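Local coordinates for protein indole-3-acetic acid-amido synthetase GH3.15 (PDB 6E1Q) that conjugates glutamine, and possibly cysteine, to the auxin precursor indole-3-butyric acid in an ATP-dependent acyl acid-amido synthetase reaction, at residues L270-L273 with I274-E277; C503-T506 with V507-L511. All blocks are in the same frame, centred on the assembly; numbering follows the deposited sequence.

Contact 1 of 2, residues L270-L273 with I274-E277; sequences LASL and IEQE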
loop_
_atom_site.group_PDB
_atom_site.type_symbol
_atom_site.label_atom_id
_atom_site.label_comp_id
_atom_site.label_asym_id
_atom_site.label_seq_id
_atom_site.Cartn_x
_atom_site.Cartn_y
_atom_site.Cartn_z
ATOM N N LEU A 270 11.649 -30.283 -12.604
ATOM C CA LEU A 270 11.289 -28.947 -12.156
ATOM C C LEU A 270 11.794 -28.696 -10.734
ATOM O O LEU A 270 12.271 -27.598 -10.415
ATOM C CB LEU A 270 9.775 -28.754 -12.237
ATOM C CG LEU A 270 9.318 -27.398 -11.661
ATOM C CD1 LEU A 270 9.929 -26.243 -12.454
ATOM C CD2 LEU A 270 7.798 -27.274 -11.575
ATOM N N ALA A 271 11.694 -29.703 -9.869
ATOM C CA ALA A 271 12.227 -29.573 -8.522
ATOM C C ALA A 271 13.713 -29.230 -8.562
ATOM O O ALA A 271 14.167 -28.314 -7.870
ATOM C CB ALA A 271 11.977 -30.867 -7.734
ATOM N N SER A 272 14.475 -29.932 -9.405
ATOM C CA SER A 272 15.922 -29.730 -9.455
ATOM C C SER A 272 16.266 -28.335 -9.964
ATOM O O SER A 272 17.209 -27.710 -9.471
ATOM C CB SER A 272 16.574 -30.800 -10.345
ATOM O OG SER A 272 16.646 -32.037 -9.671
ATOM N N LEU A 273 15.511 -27.839 -10.950
ATOM C CA LEU A 273 15.727 -26.488 -11.463
ATOM C C LEU A 273 15.556 -25.449 -10.366
ATOM O O LEU A 273 16.351 -24.511 -10.249
ATOM C CB LEU A 273 14.761 -26.199 -12.616
ATOM C CG LEU A 273 15.005 -27.016 -13.893
ATOM C CD1 LEU A 273 13.951 -26.733 -14.973
ATOM C CD2 LEU A 273 16.408 -26.733 -14.407
ATOM N N ILE A 274 14.514 -25.598 -9.555
ATOM C CA ILE A 274 14.243 -24.631 -8.504
ATOM C C ILE A 274 15.270 -24.763 -7.395
ATOM O O ILE A 274 15.737 -23.758 -6.841
ATOM C CB ILE A 274 12.808 -24.816 -7.982
ATOM C CG1 ILE A 274 11.816 -24.573 -9.118
ATOM C CG2 ILE A 274 12.523 -23.849 -6.849
ATOM C CD1 ILE A 274 10.394 -24.778 -8.707
ATOM N N GLU A 275 15.630 -26.004 -7.047
ATOM C CA GLU A 275 16.685 -26.234 -6.063
ATOM C C GLU A 275 18.000 -25.600 -6.511
ATOM O O GLU A 275 18.724 -25.023 -5.695
ATOM C CB GLU A 275 16.853 -27.746 -5.816
ATOM C CG GLU A 275 15.770 -28.379 -4.902
ATOM C CD GLU A 275 15.555 -29.885 -5.132
ATOM O OE1 GLU A 275 16.194 -30.465 -6.029
ATOM O OE2 GLU A 275 14.731 -30.497 -4.414
ATOM N N GLN A 276 18.321 -25.681 -7.809
ATOM C CA GLN A 276 19.559 -25.072 -8.295
ATOM C C GLN A 276 19.588 -23.575 -8.025
ATOM O O GLN A 276 20.643 -23.018 -7.696
ATOM C CB GLN A 276 19.731 -25.318 -9.791
ATOM C CG GLN A 276 20.756 -26.360 -10.156
ATOM C CD GLN A 276 20.498 -26.944 -11.532
ATOM O OE1 GLN A 276 20.309 -26.206 -12.503
ATOM N NE2 GLN A 276 20.479 -28.273 -11.624
ATOM N N GLU A 277 18.445 -22.901 -8.187
ATOM C CA GLU A 277 18.392 -21.463 -7.929
ATOM C C GLU A 277 18.397 -21.160 -6.443
ATOM O O GLU A 277 19.035 -20.197 -6.006
ATOM C CB GLU A 277 17.146 -20.844 -8.567
ATOM C CG GLU A 277 17.095 -20.968 -10.063
ATOM C CD GLU A 277 18.345 -20.426 -10.738
ATOM O OE1 GLU A 277 18.643 -20.886 -11.858
ATOM O OE2 GLU A 277 19.017 -19.534 -10.160
HETATM O O HOH W 1 17.616 -23.348 -12.656
#
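Leu270 to Leu273 pair with Ile274 to Glu277 as consecutive turns of one alpha helix, 268-278, in the N-terminal domain of this GH3 enzyme, and the i to i+4 backbone bonds establish the motif. Glu275 N meets Ala271 O at 2.9 Å and a nearly straight 167°, while Gln276 N reaches Ser272 O at 2.8 Å. Ile274 N closes on Leu270 O at 3.1 Å, but the fourth bond, from Glu277 N to Leu273 O, is weak at 3.4 Å.

Apolar contact between the segments' side chains comes from a single pair one turn apart. Leu270 CD1 lies 4.0 Å from Ile274 CD1, and the two side chains meet at a slant. Leu270 CG stands opposite its own backbone N across CA-CB (chi1 175°), which carries the leucine branch along the helix toward the isoleucine. Ile274 also packs on Cys238 and Ile241 of helix 220-243 and on Leu290 of helix 286-290, and is itself buried there.

The two glutamates take different courses. Glu275 extends back along the preceding turn, its OE1 lying 3.5 Å from Ser272 CA; that oxygen is held by a salt bridge to Arg242, which ties the turn to helix 220-243. Glu277 bends at chi2 (-54°), and its OE2 makes salt bridges to Arg289 and Lys280. Its other oxygen, OE1, accepts a bond of 2.8 Å from a water that also donates to Leu273 O at 3.0 Å.

Contact 2 of 2, residues C503-T506 with V507-L511; sequences CCFT and VEESL
Phe505 and Glu509, one turn apart on helix 497-510, run alongside each other in the same direction. From Glu509 CB outward the contacts can be followed atom by atom. CB sits 3.5 Å from Phe505 O and 4.1 Å above the plane of the Phe505 ring, displaced toward its rim. CG is placed opposite the backbone N, and the chain then bends at chi2 (78°), which returns the carboxylate to the ring. Glu509 CD comes to 4.2 Å from Phe505 CZ, and OE1 closes to 3.7 Å from that same CZ, with ring and carboxylate planes 28° apart. OE2 is hydrogen-bonded to Ser585, while Lys582 makes a cation-pi contact with the ring; its charge probably eases the placing of a carboxylate beside the aromatic group.

Beneath these side chains run the alpha-helical bonds, of which Glu509 N to Phe505 O is 2.8 Å long and Val507 N to Cys503 O is close to straight. The pattern slackens at the C-terminal end: Ser510 N bonds Thr506 O only weakly, at 127°, and also reaches Val507 O at 3.0 Å.

In the C-terminal domain, Val507 packs against Ala447 and Ala451 of helix 441-452, Cys503 and Cys504 against Ile530 of strand 529-533, and Cys503 also against Trp482 of strand 477-485.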
loop_
_atom_site.group_PDB
_atom_site.type_symbol
_atom_site.label_atom_id
_atom_site.label_comp_id
_atom_site.label_asym_id
_atom_site.label_seq_id
_atom_site.Cartn_x
_atom_site.Cartn_y
_atom_site.Cartn_z
ATOM N N CYS A 503 25.142 9.408 11.351
ATOM C CA CYS A 503 23.772 9.072 10.957
ATOM C C CYS A 503 22.766 9.745 11.883
ATOM O O CYS A 503 21.770 10.321 11.428
ATOM C CB CYS A 503 23.556 7.553 10.973
ATOM S SG CYS A 503 24.332 6.732 9.574
ATOM N N CYS A 504 23.006 9.662 13.196
ATOM C CA CYS A 504 22.118 10.307 14.154
ATOM C C CYS A 504 21.949 11.779 13.825
ATOM O O CYS A 504 20.825 12.294 13.757
ATOM C CB CYS A 504 22.669 10.152 15.570
ATOM S SG CYS A 504 22.591 8.508 16.227
ATOM N N PHE A 505 23.071 12.467 13.603
ATOM C CA PHE A 505 23.030 13.888 13.282
ATOM C C PHE A 505 22.278 14.151 11.983
ATOM O O PHE A 505 21.534 15.135 11.876
ATOM C CB PHE A 505 24.448 14.428 13.177
ATOM C CG PHE A 505 24.521 15.785 12.600
ATOM C CD1 PHE A 505 24.135 16.888 13.351
ATOM C CD2 PHE A 505 24.976 15.976 11.299
ATOM C CE1 PHE A 505 24.218 18.177 12.823
ATOM C CE2 PHE A 505 25.048 17.256 10.755
ATOM C CZ PHE A 505 24.671 18.360 11.520
ATOM N N THR A 506 22.464 13.286 10.983
ATOM C CA THR A 506 21.891 13.550 9.668
ATOM C C THR A 506 20.376 13.470 9.710
ATOM O O THR A 506 19.696 14.247 9.034
ATOM C CB THR A 506 22.470 12.566 8.650
ATOM O OG1 THR A 506 23.891 12.678 8.682
ATOM C CG2 THR A 506 21.985 12.869 7.235
ATOM N N VAL A 507 19.829 12.533 10.490
ATOM C CA VAL A 507 18.392 12.548 10.763
ATOM C C VAL A 507 17.986 13.883 11.366
ATOM O O VAL A 507 17.031 14.527 10.914
ATOM C CB VAL A 507 17.992 11.396 11.701
ATOM C CG1 VAL A 507 16.471 11.400 11.898
ATOM C CG2 VAL A 507 18.436 10.064 11.159
ATOM N N GLU A 508 18.696 14.306 12.419
ATOM C CA GLU A 508 18.316 15.530 13.121
ATOM C C GLU A 508 18.362 16.732 12.200
ATOM O O GLU A 508 17.459 17.574 12.220
ATOM C CB GLU A 508 19.235 15.777 14.307
ATOM C CG GLU A 508 19.087 14.795 15.427
ATOM C CD GLU A 508 19.603 15.362 16.725
ATOM O OE1 GLU A 508 20.823 15.627 16.808
ATOM O OE2 GLU A 508 18.793 15.554 17.651
ATOM N N GLU A 509 19.418 16.831 11.392
ATOM C CA GLU A 509 19.578 17.972 10.506
ATOM C C GLU A 509 18.479 18.008 9.460
ATOM O O GLU A 509 18.217 19.071 8.884
ATOM C CB GLU A 509 20.971 17.914 9.855
ATOM C CG GLU A 509 21.290 18.988 8.827
ATOM C CD GLU A 509 21.661 20.335 9.444
ATOM O OE1 GLU A 509 21.693 20.448 10.688
ATOM O OE2 GLU A 509 21.926 21.286 8.675
ATOM N N SER A 510 17.821 16.868 9.219
ATOM C CA SER A 510 16.746 16.751 8.248
ATOM C C SER A 510 15.360 16.991 8.835
ATOM O O SER A 510 14.390 17.029 8.072
ATOM C CB SER A 510 16.762 15.364 7.615
ATOM O OG SER A 510 17.844 15.195 6.732
ATOM N N LEU A 511 15.227 17.112 10.157
ATOM C CA LEU A 511 13.913 17.323 10.743
ATOM C C LEU A 511 13.555 18.807 10.628
ATOM O O LEU A 511 14.310 19.607 10.063
ATOM C CB LEU A 511 13.885 16.802 12.179
ATOM C CG LEU A 511 14.214 15.308 12.344
ATOM C CD1 LEU A 511 14.328 14.918 13.803
ATOM C CD2 LEU A 511 13.206 14.407 11.647
#

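How the contacts relate
Both contacts are local turns of single helices, but they share no element: contact 1 lies on helix 268-278 of the N-terminal domain and contact 2 on helix 497-510 of the C-terminal domain. Their centres are 46 Å apart, their nearest atoms about 32 Å, and both lie away from the ATP and substrate sites. Contact 1 is nearer the surface, with two of its eight residues in contact buried and two exposed; contact 2 has four buried and none exposed. Each has glutamate bound to arginine outside its segments, but contact 1 adds an aliphatic pair and a bridging water, contact 2 the Phe505-Glu509 pair on a helix set against helix 441-452 and strands 529-533 and 477-485.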